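Local coordinates for AAR187Cp (Eremothecium gossypii, PDB 3ZIL), which is the Wpl1 protein of the cohesin system, which probably regulates the establishment of sister-chromatid cohesion and so chromosome segregation, at residues L248-Q260 / A292-F304. Numbering follows the deposited sequence.
Sequences LPSLVRSLAMSVQ and ATTAASTEELTNF
Thr298 lies across Pro249 and Val252 at one end of helix 248-261. Its OG1 is 3.5 Å from Pro249 CA, its CB meets Val252 CG1 at 3.7 Å, and its CG2 is turned to Pro249 O and Arg253 CG. The rotation about its first torsion (chi1 -56°) sets OG1 beside its own backbone N, and both donate to Ala295 O from the same face of that carbonyl. The hydroxyl bond, Thr298 OG1 to Ala295 O, measures 2.7 Å. An alanine here lacks the hydroxyl and the methyl, so Ala295 O would probably be left with the backbone N-H of this residue as its donor within the segment, and a gap would be likely to open beside Pro249 and the Arg253 CG methylene. Next to it, Val252 CG1 reaches Leu301 CD2, while Ala295 CB packs on Leu248 CB.

The segment 292-304 links helix 272-289 to helix 304-313 through the short helix 293-296 and a weakly bonded helical turn about 299-302, within the all-helical Wap1 domain that forms this fragment. Leu301 also touches Val289 of helix 272-289 and Ser333 of helix 321-336, which places the linker between helix 248-261 and the latter.

Further along, Phe304 presents its ring edge to Ala256 O, with CE1 at 3.7 Å, and its CZ meets Val259 CG1 at 3.6 Å. Leu301 CD1 sits over one ring face, offset toward the rim, and also touches Ala256 CB; the ring stacks with Phe326 as well. On the more exposed flank, Arg253 runs extended from CG to NE and forms a loose salt bridge, NE to Glu300 OE1 at 3.6 Å. OE1 lies at the guanidinium edge, and the carboxylate and guanidinium planes are 38° apart. Glu300 bends at its second torsion (chi2 92°), bringing the carboxylate obliquely across the Arg253 CG and CD methylenes, and Met257 CE comes within 3.3 Å of Glu300 OE2.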
loop_
_atom_site.group_PDB
_atom_site.type_symbol
_atom_site.label_atom_id
_atom_site.label_comp_id
_atom_site.label_asym_id
_atom_site.label_seq_id
_atom_site.Cartn_x
_atom_site.Cartn_y
_atom_site.Cartn_z
ATOM N N LEU A 248 1.178 1.909 -21.108
ATOM C CA LEU A 248 2.486 1.306 -20.693
ATOM C C LEU A 248 3.748 2.050 -21.185
ATOM O O LEU A 248 4.703 2.235 -20.396
ATOM C CB LEU A 248 2.568 -0.181 -21.032
ATOM C CG LEU A 248 1.487 -1.065 -20.378
ATOM C CD1 LEU A 248 1.533 -2.483 -20.893
ATOM C CD2 LEU A 248 1.432 -0.979 -18.851
ATOM N N PRO A 249 3.731 2.548 -22.441
ATOM C CA PRO A 249 4.938 3.242 -22.889
ATOM C C PRO A 249 5.148 4.484 -22.057
ATOM O O PRO A 249 6.276 4.867 -21.814
ATOM C CB PRO A 249 4.592 3.654 -24.331
ATOM C CG PRO A 249 3.739 2.492 -24.809
ATOM C CD PRO A 249 2.885 2.113 -23.596
ATOM N N SER A 250 4.064 5.153 -21.658
ATOM C CA SER A 250 4.222 6.333 -20.853
ATOM C C SER A 250 4.837 5.998 -19.473
ATOM O O SER A 250 5.748 6.682 -18.922
ATOM C CB SER A 250 2.847 6.989 -20.629
ATOM O OG SER A 250 3.169 8.232 -20.100
ATOM N N LEU A 251 4.302 4.992 -18.835
ATOM C CA LEU A 251 4.907 4.593 -17.566
ATOM C C LEU A 251 6.422 4.204 -17.775
ATOM O O LEU A 251 7.338 4.632 -17.042
ATOM C CB LEU A 251 4.088 3.466 -16.987
ATOM C CG LEU A 251 4.524 2.810 -15.670
ATOM C CD1 LEU A 251 4.676 3.913 -14.580
ATOM C CD2 LEU A 251 3.524 1.712 -15.271
ATOM N N VAL A 252 6.690 3.348 -18.724
ATOM C CA VAL A 252 8.049 3.009 -19.074
ATOM C C VAL A 252 8.944 4.263 -19.257
ATOM O O VAL A 252 10.068 4.267 -18.688
ATOM C CB VAL A 252 8.030 2.077 -20.324
ATOM C CG1 VAL A 252 9.433 1.902 -20.927
ATOM C CG2 VAL A 252 7.475 0.708 -19.897
ATOM N N ARG A 253 8.489 5.321 -20.003
ATOM C CA ARG A 253 9.373 6.521 -20.128
ATOM C C ARG A 253 9.750 7.057 -18.795
ATOM O O ARG A 253 10.926 7.295 -18.591
ATOM C CB ARG A 253 8.793 7.766 -20.879
ATOM C CG ARG A 253 8.217 7.452 -22.201
ATOM C CD ARG A 253 7.947 8.664 -23.139
ATOM N NE ARG A 253 7.522 7.977 -24.357
ATOM C CZ ARG A 253 6.257 7.726 -24.714
ATOM N NH1 ARG A 253 5.206 8.224 -24.032
ATOM N NH2 ARG A 253 6.041 7.016 -25.810
ATOM N N SER A 254 8.723 7.353 -17.957
ATOM C CA SER A 254 8.935 7.881 -16.620
ATOM C C SER A 254 9.916 7.062 -15.832
ATOM O O SER A 254 10.872 7.624 -15.246
ATOM C CB SER A 254 7.619 8.001 -15.851
ATOM O OG SER A 254 6.817 8.860 -16.634
ATOM N N LEU A 255 9.691 5.752 -15.799
ATOM C CA LEU A 255 10.574 4.880 -15.043
ATOM C C LEU A 255 11.974 4.895 -15.660
ATOM O O LEU A 255 12.996 4.958 -14.883
ATOM C CB LEU A 255 10.047 3.422 -14.973
ATOM C CG LEU A 255 8.772 3.291 -14.106
ATOM C CD1 LEU A 255 8.104 1.915 -14.399
ATOM C CD2 LEU A 255 9.131 3.412 -12.637
ATOM N N ALA A 256 12.056 4.836 -17.014
ATOM C CA ALA A 256 13.413 4.787 -17.608
ATOM C C ALA A 256 14.191 6.152 -17.359
ATOM O O ALA A 256 15.418 6.176 -17.235
ATOM C CB ALA A 256 13.368 4.375 -19.067
ATOM N N MET A 257 13.482 7.250 -17.148
ATOM C CA MET A 257 14.194 8.500 -17.001
ATOM C C MET A 257 14.671 8.623 -15.576
ATOM O O MET A 257 15.833 8.933 -15.323
ATOM C CB MET A 257 13.329 9.686 -17.395
ATOM C CG MET A 257 13.419 9.927 -18.905
ATOM S SD MET A 257 11.916 10.735 -19.437
ATOM C CE MET A 257 12.464 11.558 -20.944
ATOM N N SER A 258 13.767 8.321 -14.663
ATOM C CA SER A 258 14.159 8.099 -13.297
ATOM C C SER A 258 15.399 7.162 -13.072
ATOM O O SER A 258 16.393 7.514 -12.364
ATOM C CB SER A 258 12.980 7.647 -12.503
ATOM O OG SER A 258 13.479 7.450 -11.224
ATOM N N VAL A 259 15.401 6.003 -13.696
ATOM C CA VAL A 259 16.584 5.145 -13.561
ATOM C C VAL A 259 17.817 5.865 -14.120
ATOM O O VAL A 259 18.884 5.895 -13.469
ATOM C CB VAL A 259 16.340 3.781 -14.215
ATOM C CG1 VAL A 259 17.644 2.981 -14.380
ATOM C CG2 VAL A 259 15.286 3.013 -13.416
ATOM N N GLN A 260 17.656 6.491 -15.296
ATOM C CA GLN A 260 18.743 7.257 -15.927
ATOM C C GLN A 260 19.227 8.407 -15.047
ATOM O O GLN A 260 20.405 8.700 -15.059
ATOM C CB GLN A 260 18.396 7.809 -17.306
ATOM C CG GLN A 260 18.572 6.854 -18.476
ATOM C CD GLN A 260 17.801 7.347 -19.695
ATOM O OE1 GLN A 260 16.637 6.950 -19.925
ATOM N NE2 GLN A 260 18.418 8.262 -20.461
ATOM N N ALA A 292 5.293 -7.154 -22.306
ATOM C CA ALA A 292 4.688 -6.289 -23.365
ATOM C C ALA A 292 5.790 -5.855 -24.266
ATOM O O ALA A 292 6.440 -4.872 -23.985
ATOM C CB ALA A 292 3.958 -5.069 -22.798
ATOM N N THR A 293 6.007 -6.592 -25.355
ATOM C CA THR A 293 7.175 -6.303 -26.217
ATOM C C THR A 293 7.051 -4.904 -26.893
ATOM O O THR A 293 8.042 -4.167 -27.053
ATOM C CB THR A 293 7.496 -7.503 -27.138
ATOM O OG1 THR A 293 7.543 -7.067 -28.484
ATOM C CG2 THR A 293 6.448 -8.616 -26.997
ATOM N N THR A 294 5.809 -4.463 -27.131
ATOM C CA THR A 294 5.580 -3.103 -27.632
ATOM C C THR A 294 6.155 -2.055 -26.620
ATOM O O THR A 294 6.886 -1.130 -27.016
ATOM C CB THR A 294 4.062 -2.873 -27.857
ATOM O OG1 THR A 294 3.421 -2.833 -26.569
ATOM C CG2 THR A 294 3.446 -4.050 -28.637
ATOM N N ALA A 295 5.799 -2.189 -25.336
ATOM C CA ALA A 295 6.389 -1.329 -24.243
ATOM C C ALA A 295 7.920 -1.486 -24.008
ATOM O O ALA A 295 8.635 -0.523 -23.696
ATOM C CB ALA A 295 5.616 -1.518 -22.945
ATOM N N ALA A 296 8.422 -2.706 -24.157
ATOM C CA ALA A 296 9.899 -2.966 -24.097
ATOM C C ALA A 296 10.710 -2.126 -25.134
ATOM O O ALA A 296 11.880 -1.743 -24.905
ATOM C CB ALA A 296 10.187 -4.469 -24.209
ATOM N N SER A 297 10.072 -1.760 -26.239
ATOM C CA SER A 297 10.758 -1.001 -27.276
ATOM C C SER A 297 10.561 0.485 -27.192
ATOM O O SER A 297 11.035 1.224 -28.071
ATOM C CB SER A 297 10.360 -1.511 -28.678
ATOM O OG SER A 297 8.961 -1.541 -28.813
ATOM N N THR A 298 9.857 0.952 -26.147
ATOM C CA THR A 298 9.734 2.390 -25.901
ATOM C C THR A 298 11.126 3.011 -26.036
ATOM O O THR A 298 12.071 2.523 -25.432
ATOM C CB THR A 298 9.104 2.650 -24.494
ATOM O OG1 THR A 298 7.856 1.961 -24.430
ATOM C CG2 THR A 298 8.879 4.079 -24.232
ATOM N N GLU A 299 11.251 4.069 -26.848
ATOM C CA GLU A 299 12.566 4.701 -27.113
ATOM C C GLU A 299 13.423 5.097 -25.895
ATOM O O GLU A 299 14.618 4.849 -25.922
ATOM C CB GLU A 299 12.437 5.884 -28.093
ATOM C CG GLU A 299 12.848 7.227 -27.508
ATOM C CD GLU A 299 12.650 8.385 -28.467
ATOM O OE1 GLU A 299 12.651 8.171 -29.705
ATOM O OE2 GLU A 299 12.495 9.520 -27.970
ATOM N N GLU A 300 12.870 5.698 -24.840
ATOM C CA GLU A 300 13.751 6.090 -23.688
ATOM C C GLU A 300 14.364 4.895 -22.961
ATOM O O GLU A 300 15.357 5.065 -22.278
ATOM C CB GLU A 300 13.070 7.000 -22.600
ATOM C CG GLU A 300 12.953 8.475 -22.953
ATOM C CD GLU A 300 11.619 8.778 -23.631
ATOM O OE1 GLU A 300 11.091 7.934 -24.415
ATOM O OE2 GLU A 300 11.069 9.863 -23.342
ATOM N N LEU A 301 13.749 3.716 -23.058
ATOM C CA LEU A 301 14.295 2.572 -22.357
ATOM C C LEU A 301 15.569 2.133 -23.103
ATOM O O LEU A 301 16.522 1.611 -22.494
ATOM C CB LEU A 301 13.249 1.441 -22.211
ATOM C CG LEU A 301 13.598 0.228 -21.356
ATOM C CD1 LEU A 301 14.003 0.606 -19.947
ATOM C CD2 LEU A 301 12.414 -0.738 -21.359
ATOM N N THR A 302 15.597 2.391 -24.411
ATOM C CA THR A 302 16.772 2.048 -25.200
ATOM C C THR A 302 17.954 2.985 -24.885
ATOM O O THR A 302 19.092 2.666 -25.211
ATOM C CB THR A 302 16.511 2.051 -26.697
ATOM O OG1 THR A 302 16.471 3.409 -27.141
ATOM C CG2 THR A 302 15.204 1.338 -27.064
ATOM N N ASN A 303 17.702 4.115 -24.235
ATOM C CA ASN A 303 18.809 4.936 -23.743
ATOM C C ASN A 303 19.483 4.311 -22.570
ATOM O O ASN A 303 20.437 4.889 -22.035
ATOM C CB ASN A 303 18.326 6.261 -23.265
ATOM C CG ASN A 303 17.830 7.109 -24.375
ATOM O OD1 ASN A 303 18.208 6.920 -25.527
ATOM N ND2 ASN A 303 16.947 8.024 -24.051
ATOM N N PHE A 304 18.965 3.171 -22.118
ATOM C CA PHE A 304 19.716 2.331 -21.166
ATOM C C PHE A 304 20.982 1.812 -21.928
ATOM O O PHE A 304 21.964 1.363 -21.284
ATOM C CB PHE A 304 18.887 1.101 -20.704
ATOM C CG PHE A 304 17.928 1.332 -19.520
ATOM C CD1 PHE A 304 17.505 2.587 -19.143
ATOM C CD2 PHE A 304 17.410 0.204 -18.820
ATOM C CE1 PHE A 304 16.609 2.740 -18.072
ATOM C CE2 PHE A 304 16.541 0.350 -17.734
ATOM C CZ PHE A 304 16.128 1.623 -17.364
#